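Local coordinates for protein cellulase (Bacillus sp. BG-CS10, PDB 5E09) that probably hydrolyses internal beta-1,4-glucosidic bonds of cellulose with a family 5 glycoside hydrolase barrel assisted by a family 46 carbohydrate-binding module, at residues Asp456-Glu462 and Leu512-Ser518; Val233-Gly237 and Trp476-Phe482; Asp52-Lys56 and Leu332-Trp336; Gln286-Leu290 and Asp325-Met331. All coordinates share one frame; numbering follows the deposited sequence.

From the N terminus, the chain first runs through residues 52-56, the turn that follows helix 44-52, and contact 3 brings it against helix 326-337 some 280 residues later, closing a loop that holds most of the eight-stranded parallel barrel. Contact 2 opens inside the loop of contact 3 at residues 233-237 but closes at 476-482, so the two cross; it joins the barrel to the carbohydrate-binding module. Contact 4 falls within the spans of both contact 3 and contact 2, and pairs helix 286-302 with the start of the same helix 326-337. Contact 1 in turn crosses contact 2, pairing strands 458-465 and 509-516 within that module's sheet.

Contact 1: residues Asp456-Glu462 and Leu512-Ser518; sequences DSVATME and LTFHFWS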
loop_
_atom_site.group_PDB
_atom_site.type_symbol
_atom_site.label_atom_id
_atom_site.label_comp_id
_atom_site.label_asym_id
_atom_site.label_seq_id
_atom_site.Cartn_x
_atom_site.Cartn_y
_atom_site.Cartn_z
ATOM N N ASP A 456 -25.076 2.953 6.547
ATOM C CA ASP A 456 -24.270 3.787 5.662
ATOM C C ASP A 456 -22.813 3.820 6.141
ATOM O O ASP A 456 -22.514 3.362 7.241
ATOM C CB ASP A 456 -24.854 5.197 5.594
ATOM C CG ASP A 456 -24.643 5.851 4.249
ATOM O OD1 ASP A 456 -23.737 5.413 3.505
ATOM O OD2 ASP A 456 -25.380 6.813 3.943
ATOM N N SER A 457 -21.908 4.345 5.321
ATOM C CA SER A 457 -20.500 4.404 5.707
ATOM C C SER A 457 -19.866 5.747 5.350
ATOM O O SER A 457 -20.132 6.311 4.285
ATOM C CB SER A 457 -19.710 3.253 5.063
ATOM O OG SER A 457 -19.806 3.261 3.650
ATOM N N VAL A 458 -19.038 6.257 6.263
ATOM C CA VAL A 458 -18.399 7.555 6.087
ATOM C C VAL A 458 -17.274 7.493 5.062
ATOM O O VAL A 458 -16.328 6.716 5.199
ATOM C CB VAL A 458 -17.829 8.091 7.416
ATOM C CG1 VAL A 458 -17.195 9.450 7.207
ATOM C CG2 VAL A 458 -18.924 8.172 8.465
ATOM N N ALA A 459 -17.393 8.319 4.030
ATOM C CA ALA A 459 -16.356 8.441 3.017
ATOM C C ALA A 459 -15.322 9.460 3.472
ATOM O O ALA A 459 -14.120 9.190 3.450
ATOM C CB ALA A 459 -16.954 8.850 1.674
ATOM N N THR A 460 -15.795 10.630 3.897
ATOM C CA THR A 460 -14.869 11.675 4.320
ATOM C C THR A 460 -15.554 12.763 5.144
ATOM O O THR A 460 -16.737 12.664 5.438
ATOM C CB THR A 460 -14.163 12.321 3.110
ATOM O OG1 THR A 460 -13.211 13.286 3.571
ATOM C CG2 THR A 460 -15.171 12.990 2.181
HETATM N N MSE A 461 -14.797 13.787 5.531
HETATM C CA MSE A 461 -15.302 14.831 6.426
HETATM C C MSE A 461 -14.709 16.195 6.082
HETATM O O MSE A 461 -13.490 16.339 5.965
HETATM C CB MSE A 461 -14.991 14.491 7.897
HETATM C CG MSE A 461 -15.449 15.565 8.887
HETATM SE SE MSE A 461 -14.784 15.407 10.731
HETATM C CE MSE A 461 -12.979 16.091 10.500
ATOM N N GLU A 462 -15.573 17.189 5.914
ATOM C CA GLU A 462 -15.128 18.567 5.755
ATOM C C GLU A 462 -15.174 19.305 7.085
ATOM O O GLU A 462 -16.030 19.036 7.924
ATOM C CB GLU A 462 -15.977 19.310 4.729
ATOM C CG GLU A 462 -15.702 18.943 3.290
ATOM C CD GLU A 462 -16.526 19.778 2.323
ATOM O OE1 GLU A 462 -17.720 19.458 2.123
ATOM O OE2 GLU A 462 -15.981 20.759 1.770
ATOM N N LEU A 512 -18.701 20.868 10.593
ATOM C CA LEU A 512 -18.296 19.606 9.996
ATOM C C LEU A 512 -19.364 19.119 9.024
ATOM O O LEU A 512 -20.570 19.196 9.306
ATOM C CB LEU A 512 -18.043 18.529 11.062
ATOM C CG LEU A 512 -17.161 18.848 12.273
ATOM C CD1 LEU A 512 -17.157 17.681 13.256
ATOM C CD2 LEU A 512 -15.746 19.201 11.850
ATOM N N THR A 513 -18.910 18.613 7.883
ATOM C CA THR A 513 -19.794 18.001 6.906
ATOM C C THR A 513 -19.334 16.583 6.639
ATOM O O THR A 513 -18.301 16.386 6.012
ATOM C CB THR A 513 -19.806 18.777 5.575
ATOM O OG1 THR A 513 -20.101 20.155 5.820
ATOM C CG2 THR A 513 -20.841 18.186 4.612
ATOM N N PHE A 514 -20.084 15.594 7.109
ATOM C CA PHE A 514 -19.731 14.206 6.818
ATOM C C PHE A 514 -20.320 13.737 5.483
ATOM O O PHE A 514 -21.535 13.821 5.258
ATOM C CB PHE A 514 -20.182 13.291 7.954
ATOM C CG PHE A 514 -19.452 13.532 9.245
ATOM C CD1 PHE A 514 -18.250 12.891 9.503
ATOM C CD2 PHE A 514 -19.958 14.409 10.194
ATOM C CE1 PHE A 514 -17.571 13.109 10.689
ATOM C CE2 PHE A 514 -19.284 14.636 11.385
ATOM C CZ PHE A 514 -18.086 13.983 11.632
ATOM N N HIS A 515 -19.434 13.274 4.602
ATOM C CA HIS A 515 -19.811 12.683 3.322
ATOM C C HIS A 515 -19.843 11.160 3.426
ATOM O O HIS A 515 -18.819 10.521 3.745
ATOM C CB HIS A 515 -18.836 13.095 2.210
ATOM C CG HIS A 515 -18.772 14.573 1.960
ATOM N ND1 HIS A 515 -19.092 15.137 0.743
ATOM C CD2 HIS A 515 -18.400 15.600 2.763
ATOM C CE1 HIS A 515 -18.928 16.446 0.809
ATOM N NE2 HIS A 515 -18.511 16.753 2.025
ATOM N N PHE A 516 -21.019 10.601 3.138
ATOM C CA PHE A 516 -21.261 9.159 3.148
ATOM C C PHE A 516 -21.270 8.592 1.731
ATOM O O PHE A 516 -21.510 9.317 0.769
ATOM C CB PHE A 516 -22.590 8.842 3.836
ATOM C CG PHE A 516 -22.595 9.130 5.301
ATOM C CD1 PHE A 516 -22.780 10.422 5.767
ATOM C CD2 PHE A 516 -22.413 8.107 6.218
ATOM C CE1 PHE A 516 -22.778 10.689 7.123
ATOM C CE2 PHE A 516 -22.416 8.370 7.578
ATOM C CZ PHE A 516 -22.593 9.662 8.028
ATOM N N TRP A 517 -21.027 7.291 1.610
ATOM C CA TRP A 517 -20.948 6.647 0.297
ATOM C C TRP A 517 -22.303 6.464 -0.389
ATOM O O TRP A 517 -22.365 6.205 -1.587
ATOM C CB TRP A 517 -20.236 5.300 0.424
ATOM C CG TRP A 517 -18.759 5.486 0.452
ATOM C CD1 TRP A 517 -17.924 5.331 1.527
ATOM C CD2 TRP A 517 -17.941 5.911 -0.630
ATOM N NE1 TRP A 517 -16.630 5.620 1.166
ATOM C CE2 TRP A 517 -16.611 5.985 -0.175
ATOM C CE3 TRP A 517 -18.195 6.239 -1.975
ATOM C CZ2 TRP A 517 -15.542 6.356 -0.975
ATOM C CZ3 TRP A 517 -17.138 6.614 -2.782
ATOM C CH2 TRP A 517 -15.828 6.670 -2.282
ATOM N N SER A 518 -23.385 6.602 0.367
ATOM C CA SER A 518 -24.721 6.620 -0.215
ATOM C C SER A 518 -24.948 7.890 -1.028
ATOM O O SER A 518 -25.789 7.924 -1.928
ATOM C CB SER A 518 -25.772 6.532 0.875
ATOM O OG SER A 518 -25.825 7.760 1.580
#
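Ala459 N and Thr460 N both donate to His515 O, at 2.6 and 3.0 Å, forming a classic beta bulge where strands 458-465 and 509-516 pair antiparallel in the sheet of the carbohydrate-binding module. Further along, Glu462 and Thr513 exchange backbone bonds as a regular hydrogen-bonded pair. Among the polar side chains, Glu462 OE1 takes a bond from His515 NE2 (2.8 Å) and sits close to the imidazole plane, while its other oxygen, OE2, is held by Ser478. Just before the first strand begins and after the second ends, Asp456 OD2 receives Ser518 OG at 2.6 Å on its syn side, while OD1 accepts from Ser457 N; an alanine here would probably leave the Ser518 hydroxyl and Ser457 N without these acceptors. Among the apolar contacts, Met461, a selenomethionine, lies alongside Phe514, with CG over the ring face and SE beside it obliquely, a Met-aromatic contact suited to a long, flexible side chain. Val458, with CG2 anti to its carbonyl carbon, brings that methyl to Phe516 CE2. Ala459 is small enough to let the indole of Trp517 close over it, with CB 3.5 Å from the centroid of the five-membered ring and 19° off its normal.

Contact 2: residues Val233-Gly237 and Trp476-Phe482; sequences VNVAG and WTSFKEF
Trp476 opens the segment by bringing CZ3 and CH2 of its indole against Ala236 CB, 3.6 Å from CZ3. Thr477 follows, its OG1 anti to the backbone N (chi1 174°), which lets it accept from Phe479 N in an ST turn and rest 3.4 Å from Ala236 CA; a valine in its place would probably leave Phe479 N without this acceptor and the turn free to shift. Phe479 O takes Ala236 N at 3.2 Å, with the donor above the carbonyl plane, and its ring lays one face over Gly237 CA, where a side chain would be tight against the ring. Glu481 packs its CB on Val235 CG2, one branch of the valine, which also touches Phe479 O. Phe482 N gives a nearly straight bond to Asn234 O (3.1 Å, 168°). Asn234 has positive phi and ends helix 229-232 in a Schellman motif, while its ND2 binds Val283 O. The barrel's loop between helices 229-232 and 243-261 lies along the short, weakly bonded strand 479-480, which pairs with strand 458-465 in the module's sheet.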
loop_
_atom_site.group_PDB
_atom_site.type_symbol
_atom_site.label_atom_id
_atom_site.label_comp_id
_atom_site.label_asym_id
_atom_site.label_seq_id
_atom_site.Cartn_x
_atom_site.Cartn_y
_atom_site.Cartn_z
ATOM N N VAL A 233 -3.995 8.451 1.014
ATOM C CA VAL A 233 -4.249 8.687 2.435
ATOM C C VAL A 233 -5.654 9.231 2.685
ATOM O O VAL A 233 -6.006 9.526 3.825
ATOM C CB VAL A 233 -3.224 9.676 3.058
ATOM C CG1 VAL A 233 -1.797 9.161 2.889
ATOM C CG2 VAL A 233 -3.386 11.071 2.462
ATOM N N ASN A 234 -6.440 9.362 1.618
ATOM C CA ASN A 234 -7.823 9.840 1.699
ATOM C C ASN A 234 -7.906 11.223 2.336
ATOM O O ASN A 234 -8.347 11.372 3.478
ATOM C CB ASN A 234 -8.710 8.853 2.474
ATOM C CG ASN A 234 -10.211 9.163 2.335
ATOM O OD1 ASN A 234 -10.603 10.245 1.894
ATOM N ND2 ASN A 234 -11.047 8.216 2.736
ATOM N N VAL A 235 -7.486 12.228 1.575
ATOM C CA VAL A 235 -7.536 13.615 2.012
ATOM C C VAL A 235 -7.873 14.487 0.805
ATOM O O VAL A 235 -7.755 14.032 -0.337
ATOM C CB VAL A 235 -6.191 14.054 2.641
ATOM C CG1 VAL A 235 -5.125 14.221 1.559
ATOM C CG2 VAL A 235 -6.359 15.332 3.461
ATOM N N ALA A 236 -8.314 15.718 1.062
ATOM C CA ALA A 236 -8.636 16.700 0.024
ATOM C C ALA A 236 -9.765 16.248 -0.901
ATOM O O ALA A 236 -9.952 16.816 -1.976
ATOM C CB ALA A 236 -7.405 17.033 -0.794
ATOM N N GLY A 237 -10.516 15.235 -0.481
ATOM C CA GLY A 237 -11.697 14.821 -1.217
ATOM C C GLY A 237 -11.455 13.752 -2.259
ATOM O O GLY A 237 -12.352 13.435 -3.042
ATOM N N TRP A 476 -5.044 23.774 3.584
ATOM C CA TRP A 476 -5.261 24.114 2.182
ATOM C C TRP A 476 -6.516 23.475 1.585
ATOM O O TRP A 476 -6.873 23.756 0.443
ATOM C CB TRP A 476 -4.035 23.719 1.361
ATOM C CG TRP A 476 -3.568 22.328 1.629
ATOM C CD1 TRP A 476 -2.717 21.923 2.616
ATOM C CD2 TRP A 476 -3.921 21.147 0.887
ATOM N NE1 TRP A 476 -2.522 20.562 2.540
ATOM C CE2 TRP A 476 -3.244 20.069 1.498
ATOM C CE3 TRP A 476 -4.737 20.909 -0.217
ATOM C CZ2 TRP A 476 -3.371 18.762 1.020
ATOM C CZ3 TRP A 476 -4.858 19.613 -0.684
ATOM C CH2 TRP A 476 -4.175 18.554 -0.064
ATOM N N THR A 477 -7.184 22.621 2.354
ATOM C CA THR A 477 -8.403 21.971 1.882
ATOM C C THR A 477 -9.396 21.771 3.023
ATOM O O THR A 477 -9.008 21.685 4.187
ATOM C CB THR A 477 -8.096 20.606 1.210
ATOM O OG1 THR A 477 -9.323 19.941 0.876
ATOM C CG2 THR A 477 -7.274 19.715 2.135
ATOM N N SER A 478 -10.678 21.705 2.682
ATOM C CA SER A 478 -11.725 21.510 3.678
ATOM C C SER A 478 -11.870 20.038 4.056
ATOM O O SER A 478 -12.348 19.712 5.144
ATOM C CB SER A 478 -13.058 22.053 3.165
ATOM O OG SER A 478 -13.423 21.414 1.954
ATOM N N PHE A 479 -11.449 19.153 3.156
ATOM C CA PHE A 479 -11.564 17.713 3.376
ATOM C C PHE A 479 -10.431 17.178 4.235
ATOM O O PHE A 479 -9.280 17.152 3.806
ATOM C CB PHE A 479 -11.595 16.973 2.037
ATOM C CG PHE A 479 -12.836 17.232 1.241
ATOM C CD1 PHE A 479 -13.960 16.447 1.419
ATOM C CD2 PHE A 479 -12.889 18.277 0.329
ATOM C CE1 PHE A 479 -15.117 16.690 0.698
ATOM C CE2 PHE A 479 -14.046 18.528 -0.393
ATOM C CZ PHE A 479 -15.160 17.733 -0.208
ATOM N N LYS A 480 -10.765 16.729 5.440
ATOM C CA LYS A 480 -9.759 16.266 6.389
ATOM C C LYS A 480 -9.366 14.811 6.154
ATOM O O LYS A 480 -10.157 14.012 5.641
ATOM C CB LYS A 480 -10.260 16.454 7.817
ATOM C CG LYS A 480 -10.636 17.901 8.150
ATOM C CD LYS A 480 -9.432 18.839 8.053
ATOM C CE LYS A 480 -9.557 19.785 6.872
ATOM N NZ LYS A 480 -8.381 20.698 6.748
ATOM N N GLU A 481 -8.135 14.483 6.534
ATOM C CA GLU A 481 -7.552 13.172 6.289
ATOM C C GLU A 481 -8.188 12.090 7.152
ATOM O O GLU A 481 -8.235 12.209 8.380
ATOM C CB GLU A 481 -6.041 13.217 6.541
ATOM C CG GLU A 481 -5.346 11.857 6.519
ATOM C CD GLU A 481 -3.836 11.972 6.673
ATOM O OE1 GLU A 481 -3.351 13.081 6.988
ATOM O OE2 GLU A 481 -3.131 10.957 6.482
ATOM N N PHE A 482 -8.658 11.030 6.497
ATOM C CA PHE A 482 -9.296 9.904 7.169
ATOM C C PHE A 482 -8.365 9.232 8.185
ATOM O O PHE A 482 -7.199 8.950 7.884
ATOM C CB PHE A 482 -9.751 8.884 6.127
ATOM C CG PHE A 482 -10.854 7.973 6.590
ATOM C CD1 PHE A 482 -10.592 6.914 7.453
ATOM C CD2 PHE A 482 -12.149 8.152 6.128
ATOM C CE1 PHE A 482 -11.612 6.059 7.864
ATOM C CE2 PHE A 482 -13.179 7.304 6.530
ATOM C CZ PHE A 482 -12.908 6.253 7.397
HETATM O O HOH W 1 -5.022 8.114 6.215
HETATM O O HOH W 2 -11.264 11.758 4.329
#

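Contact 3: residues Asp52-Lys56 and Leu332-Trp336; sequences DEGYK and LKASW
Trp336 turns the edge of its indole into the face of Tyr55: the planes stand 71° apart in a T-shaped pair, with Trp336 CZ2 3.6 Å from Tyr55 CZ, displaced toward the rim. With chi1 at -57° the indole lies back along its own helix, one face on Lys333 CA and Leu332 O, and its benzo edge points to Tyr55. The same edge, at CH2, meets Glu53 O in the plane of the ring at 3.6 Å, where polarised aromatic C-H bonds suit a carbonyl oxygen. Gly54, in the Schellman motif that ends helix 44-52, takes a positive phi and leaves room for Trp336 CZ3, where a side chain would be tight. This turn leads into strand 57-60 of the eight-stranded parallel (TIM) barrel of the family 5 enzyme. Tyr55 OH, 4.0 Å from Leu332 CD1, bonds to a water at 3.0 Å that takes a weak bond from Trp336 NE1. Lys333, extended, carries NZ to 4.5 Å from Glu53 OE1, beyond a salt bridge; that oxygen is bonded to Trp323 NE1.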
loop_
_atom_site.group_PDB
_atom_site.type_symbol
_atom_site.label_atom_id
_atom_site.label_comp_id
_atom_site.label_asym_id
_atom_site.label_seq_id
_atom_site.Cartn_x
_atom_site.Cartn_y
_atom_site.Cartn_z
ATOM N N ASP A 52 3.115 -21.010 -1.687
ATOM C CA ASP A 52 1.867 -21.679 -2.073
ATOM C C ASP A 52 0.858 -20.723 -2.701
ATOM O O ASP A 52 0.110 -21.105 -3.600
ATOM C CB ASP A 52 1.214 -22.361 -0.862
ATOM C CG ASP A 52 -0.033 -23.150 -1.227
ATOM O OD1 ASP A 52 -0.390 -23.190 -2.426
ATOM O OD2 ASP A 52 -0.659 -23.726 -0.307
ATOM N N GLU A 53 0.838 -19.481 -2.224
ATOM C CA GLU A 53 -0.136 -18.507 -2.698
ATOM C C GLU A 53 0.204 -17.994 -4.094
ATOM O O GLU A 53 -0.535 -17.190 -4.663
ATOM C CB GLU A 53 -0.241 -17.341 -1.715
ATOM C CG GLU A 53 -0.811 -17.732 -0.353
ATOM C CD GLU A 53 -2.240 -18.256 -0.436
ATOM O OE1 GLU A 53 -3.084 -17.620 -1.106
ATOM O OE2 GLU A 53 -2.515 -19.314 0.169
ATOM N N GLY A 54 1.323 -18.459 -4.643
ATOM C CA GLY A 54 1.691 -18.135 -6.009
ATOM C C GLY A 54 2.786 -17.090 -6.140
ATOM O O GLY A 54 3.179 -16.741 -7.257
ATOM N N TYR A 55 3.273 -16.584 -5.008
ATOM C CA TYR A 55 4.371 -15.622 -5.013
ATOM C C TYR A 55 5.674 -16.318 -5.370
ATOM O O TYR A 55 5.972 -17.389 -4.844
ATOM C CB TYR A 55 4.485 -14.917 -3.660
ATOM C CG TYR A 55 3.436 -13.847 -3.479
ATOM C CD1 TYR A 55 3.570 -12.610 -4.099
ATOM C CD2 TYR A 55 2.298 -14.081 -2.710
ATOM C CE1 TYR A 55 2.610 -11.630 -3.953
ATOM C CE2 TYR A 55 1.327 -13.103 -2.560
ATOM C CZ TYR A 55 1.491 -11.879 -3.185
ATOM O OH TYR A 55 0.538 -10.901 -3.042
ATOM N N LYS A 56 6.446 -15.712 -6.268
ATOM C CA LYS A 56 7.672 -16.340 -6.751
ATOM C C LYS A 56 8.947 -15.655 -6.248
ATOM O O LYS A 56 10.056 -16.056 -6.603
ATOM C CB LYS A 56 7.670 -16.383 -8.278
ATOM C CG LYS A 56 6.617 -17.312 -8.848
ATOM C CD LYS A 56 7.127 -18.035 -10.070
ATOM C CE LYS A 56 7.661 -17.067 -11.100
ATOM N NZ LYS A 56 8.215 -17.800 -12.270
ATOM N N LEU A 332 -5.603 -9.172 -6.553
ATOM C CA LEU A 332 -4.178 -9.185 -6.903
ATOM C C LEU A 332 -3.833 -10.386 -7.792
ATOM O O LEU A 332 -3.215 -10.245 -8.856
ATOM C CB LEU A 332 -3.305 -9.215 -5.644
ATOM C CG LEU A 332 -3.445 -8.105 -4.601
ATOM C CD1 LEU A 332 -2.460 -8.350 -3.468
ATOM C CD2 LEU A 332 -3.247 -6.712 -5.212
ATOM N N LYS A 333 -4.241 -11.566 -7.330
ATOM C CA LYS A 333 -3.984 -12.834 -8.005
ATOM C C LYS A 333 -4.515 -12.810 -9.428
ATOM O O LYS A 333 -3.819 -13.198 -10.370
ATOM C CB LYS A 333 -4.624 -13.979 -7.218
ATOM C CG LYS A 333 -4.111 -15.364 -7.562
ATOM C CD LYS A 333 -4.651 -16.383 -6.565
ATOM C CE LYS A 333 -3.879 -17.691 -6.614
ATOM N NZ LYS A 333 -4.084 -18.498 -5.375
ATOM N N ALA A 334 -5.750 -12.341 -9.577
ATOM C CA ALA A 334 -6.355 -12.187 -10.895
ATOM C C ALA A 334 -5.541 -11.225 -11.754
ATOM O O ALA A 334 -5.307 -11.475 -12.940
ATOM C CB ALA A 334 -7.795 -11.699 -10.768
ATOM N N SER A 335 -5.103 -10.126 -11.149
ATOM C CA SER A 335 -4.370 -9.105 -11.889
ATOM C C SER A 335 -2.998 -9.587 -12.368
ATOM O O SER A 335 -2.468 -9.054 -13.344
ATOM C CB SER A 335 -4.221 -7.844 -11.039
ATOM O OG SER A 335 -5.497 -7.354 -10.654
ATOM N N TRP A 336 -2.423 -10.585 -11.694
ATOM C CA TRP A 336 -1.176 -11.187 -12.173
ATOM C C TRP A 336 -1.318 -11.751 -13.586
ATOM O O TRP A 336 -0.350 -11.775 -14.347
ATOM C CB TRP A 336 -0.698 -12.317 -11.258
ATOM C CG TRP A 336 -0.480 -11.938 -9.843
ATOM C CD1 TRP A 336 -0.275 -10.682 -9.345
ATOM C CD2 TRP A 336 -0.436 -12.828 -8.723
ATOM N NE1 TRP A 336 -0.110 -10.738 -7.979
ATOM C CE2 TRP A 336 -0.207 -12.041 -7.575
ATOM C CE3 TRP A 336 -0.571 -14.212 -8.582
ATOM C CZ2 TRP A 336 -0.111 -12.598 -6.303
ATOM C CZ3 TRP A 336 -0.474 -14.760 -7.315
ATOM C CH2 TRP A 336 -0.246 -13.954 -6.194
HETATM O O HOH W 3 0.536 -8.965 -5.270
#

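Contact 4: residues Gln286-Leu290 and Asp325-Met331; sequences QGEKL and DQEFHNM
Gln286 sends its amide across to the start of helix 326-337, meeting Asp325 and Glu327. From CB the chain leaves with CG anti to the backbone N (chi1 -172°), 3.5 Å from Glu327 OE2. A bend at chi2 brings CD 3.4 Å from Asp325 OD2. At the tip, NE2 donates twice, to the syn lone pair of Asp325 OD2 at 2.7 Å and to Glu327 OE2 at 3.1 Å, both near the amide plane; an amide, with two N-H groups and an oxygen, suits such a site. OE1 accepts from Lys289 NZ, which also forms a salt bridge to Asp325 OD2. Asp325 is the N-cap of helix 326-337, its OD1 taking the N-H of Phe328, so Gln286 and Lys289 probably help to fix the capping carboxylate. Segments 286-290 and 326-331 run 21° from parallel, and Trp425 and His426 of strand 425-432 touch this end. Leu290 divides its methyls, CD1 against CG and the carboxylate carbon CD of Glu327, CD2 by Phe328 CA and 3.8 Å from CB of Met331, a selenomethionine.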
loop_
_atom_site.group_PDB
_atom_site.type_symbol
_atom_site.label_atom_id
_atom_site.label_comp_id
_atom_site.label_asym_id
_atom_site.label_seq_id
_atom_site.Cartn_x
_atom_site.Cartn_y
_atom_site.Cartn_z
ATOM N N GLN A 286 -13.450 -0.029 -0.070
ATOM C CA GLN A 286 -13.074 -1.327 -0.638
ATOM C C GLN A 286 -13.063 -1.391 -2.174
ATOM O O GLN A 286 -12.076 -1.828 -2.781
ATOM C CB GLN A 286 -14.005 -2.413 -0.083
ATOM C CG GLN A 286 -13.602 -3.837 -0.438
ATOM C CD GLN A 286 -12.317 -4.300 0.250
ATOM O OE1 GLN A 286 -11.633 -3.523 0.928
ATOM N NE2 GLN A 286 -11.996 -5.580 0.085
ATOM N N GLY A 287 -14.149 -0.952 -2.802
ATOM C CA GLY A 287 -14.242 -0.985 -4.252
ATOM C C GLY A 287 -13.178 -0.138 -4.924
ATOM O O GLY A 287 -12.585 -0.528 -5.940
ATOM N N GLU A 288 -12.929 1.029 -4.340
ATOM C CA GLU A 288 -11.935 1.954 -4.868
ATOM C C GLU A 288 -10.521 1.386 -4.706
ATOM O O GLU A 288 -9.679 1.521 -5.603
ATOM C CB GLU A 288 -12.068 3.311 -4.176
ATOM C CG GLU A 288 -13.449 3.941 -4.332
ATOM C CD GLU A 288 -13.860 4.113 -5.793
ATOM O OE1 GLU A 288 -13.099 4.727 -6.568
ATOM O OE2 GLU A 288 -14.948 3.629 -6.172
ATOM N N LYS A 289 -10.277 0.732 -3.571
ATOM C CA LYS A 289 -9.012 0.041 -3.331
ATOM C C LYS A 289 -8.755 -1.026 -4.406
ATOM O O LYS A 289 -7.692 -1.045 -5.057
ATOM C CB LYS A 289 -9.011 -0.596 -1.936
ATOM C CG LYS A 289 -7.817 -1.500 -1.659
ATOM C CD LYS A 289 -8.135 -2.542 -0.592
ATOM C CE LYS A 289 -8.674 -1.891 0.671
ATOM N NZ LYS A 289 -9.113 -2.914 1.653
ATOM N N LEU A 290 -9.740 -1.908 -4.588
ATOM C CA LEU A 290 -9.658 -2.952 -5.611
ATOM C C LEU A 290 -9.389 -2.375 -7.002
ATOM O O LEU A 290 -8.507 -2.853 -7.723
ATOM C CB LEU A 290 -10.943 -3.777 -5.636
ATOM C CG LEU A 290 -11.304 -4.536 -4.358
ATOM C CD1 LEU A 290 -12.667 -5.196 -4.495
ATOM C CD2 LEU A 290 -10.238 -5.563 -4.022
ATOM N N ASP A 325 -8.092 -10.094 4.067
ATOM C CA ASP A 325 -9.060 -9.645 3.074
ATOM C C ASP A 325 -8.920 -10.486 1.805
ATOM O O ASP A 325 -8.130 -10.162 0.916
ATOM C CB ASP A 325 -8.856 -8.152 2.781
ATOM C CG ASP A 325 -9.906 -7.575 1.837
ATOM O OD1 ASP A 325 -10.488 -8.325 1.025
ATOM O OD2 ASP A 325 -10.139 -6.347 1.899
ATOM N N GLN A 326 -9.709 -11.555 1.726
ATOM C CA GLN A 326 -9.616 -12.518 0.634
ATOM C C GLN A 326 -9.980 -11.912 -0.713
ATOM O O GLN A 326 -9.404 -12.270 -1.741
ATOM C CB GLN A 326 -10.518 -13.722 0.916
ATOM C CG GLN A 326 -10.331 -14.870 -0.052
ATOM C CD GLN A 326 -8.978 -15.546 0.101
ATOM O OE1 GLN A 326 -8.515 -15.799 1.218
ATOM N NE2 GLN A 326 -8.335 -15.839 -1.028
ATOM N N GLU A 327 -10.954 -11.008 -0.703
ATOM C CA GLU A 327 -11.388 -10.306 -1.906
ATOM C C GLU A 327 -10.214 -9.544 -2.530
ATOM O O GLU A 327 -9.965 -9.617 -3.743
ATOM C CB GLU A 327 -12.542 -9.356 -1.553
ATOM C CG GLU A 327 -13.215 -8.654 -2.720
ATOM C CD GLU A 327 -14.406 -7.817 -2.270
ATOM O OE1 GLU A 327 -15.436 -7.816 -2.970
ATOM O OE2 GLU A 327 -14.315 -7.162 -1.210
ATOM N N PHE A 328 -9.491 -8.832 -1.668
ATOM C CA PHE A 328 -8.287 -8.082 -2.022
ATOM C C PHE A 328 -7.241 -8.964 -2.710
ATOM O O PHE A 328 -6.815 -8.687 -3.847
ATOM C CB PHE A 328 -7.719 -7.431 -0.745
ATOM C CG PHE A 328 -6.416 -6.705 -0.936
ATOM C CD1 PHE A 328 -6.222 -5.849 -2.005
ATOM C CD2 PHE A 328 -5.398 -6.853 -0.013
ATOM C CE1 PHE A 328 -5.027 -5.174 -2.165
ATOM C CE2 PHE A 328 -4.197 -6.180 -0.166
ATOM C CZ PHE A 328 -4.014 -5.338 -1.245
ATOM N N HIS A 329 -6.842 -10.040 -2.037
ATOM C CA HIS A 329 -5.826 -10.909 -2.610
ATOM C C HIS A 329 -6.298 -11.604 -3.880
ATOM O O HIS A 329 -5.496 -11.864 -4.776
ATOM C CB HIS A 329 -5.362 -11.968 -1.622
ATOM C CG HIS A 329 -4.294 -12.852 -2.186
ATOM N ND1 HIS A 329 -4.545 -14.132 -2.629
ATOM C CD2 HIS A 329 -2.985 -12.610 -2.438
ATOM C CE1 HIS A 329 -3.424 -14.658 -3.100
ATOM N NE2 HIS A 329 -2.466 -13.755 -2.994
ATOM N N ASN A 330 -7.586 -11.925 -3.955
ATOM C CA ASN A 330 -8.126 -12.487 -5.184
ATOM C C ASN A 330 -7.966 -11.494 -6.324
ATOM O O ASN A 330 -7.657 -11.882 -7.450
ATOM C CB ASN A 330 -9.599 -12.878 -5.023
ATOM C CG ASN A 330 -9.781 -14.168 -4.241
ATOM O OD1 ASN A 330 -8.810 -14.791 -3.802
ATOM N ND2 ASN A 330 -11.030 -14.570 -4.055
HETATM N N MSE A 331 -8.169 -10.212 -6.033
HETATM C CA MSE A 331 -7.995 -9.191 -7.064
HETATM C C MSE A 331 -6.530 -9.095 -7.507
HETATM O O MSE A 331 -6.247 -8.960 -8.705
HETATM C CB MSE A 331 -8.496 -7.827 -6.576
HETATM C CG MSE A 331 -8.364 -6.724 -7.622
HETATM SE SE MSE A 331 -9.220 -7.177 -9.333
HETATM C CE MSE A 331 -10.858 -6.135 -9.129
#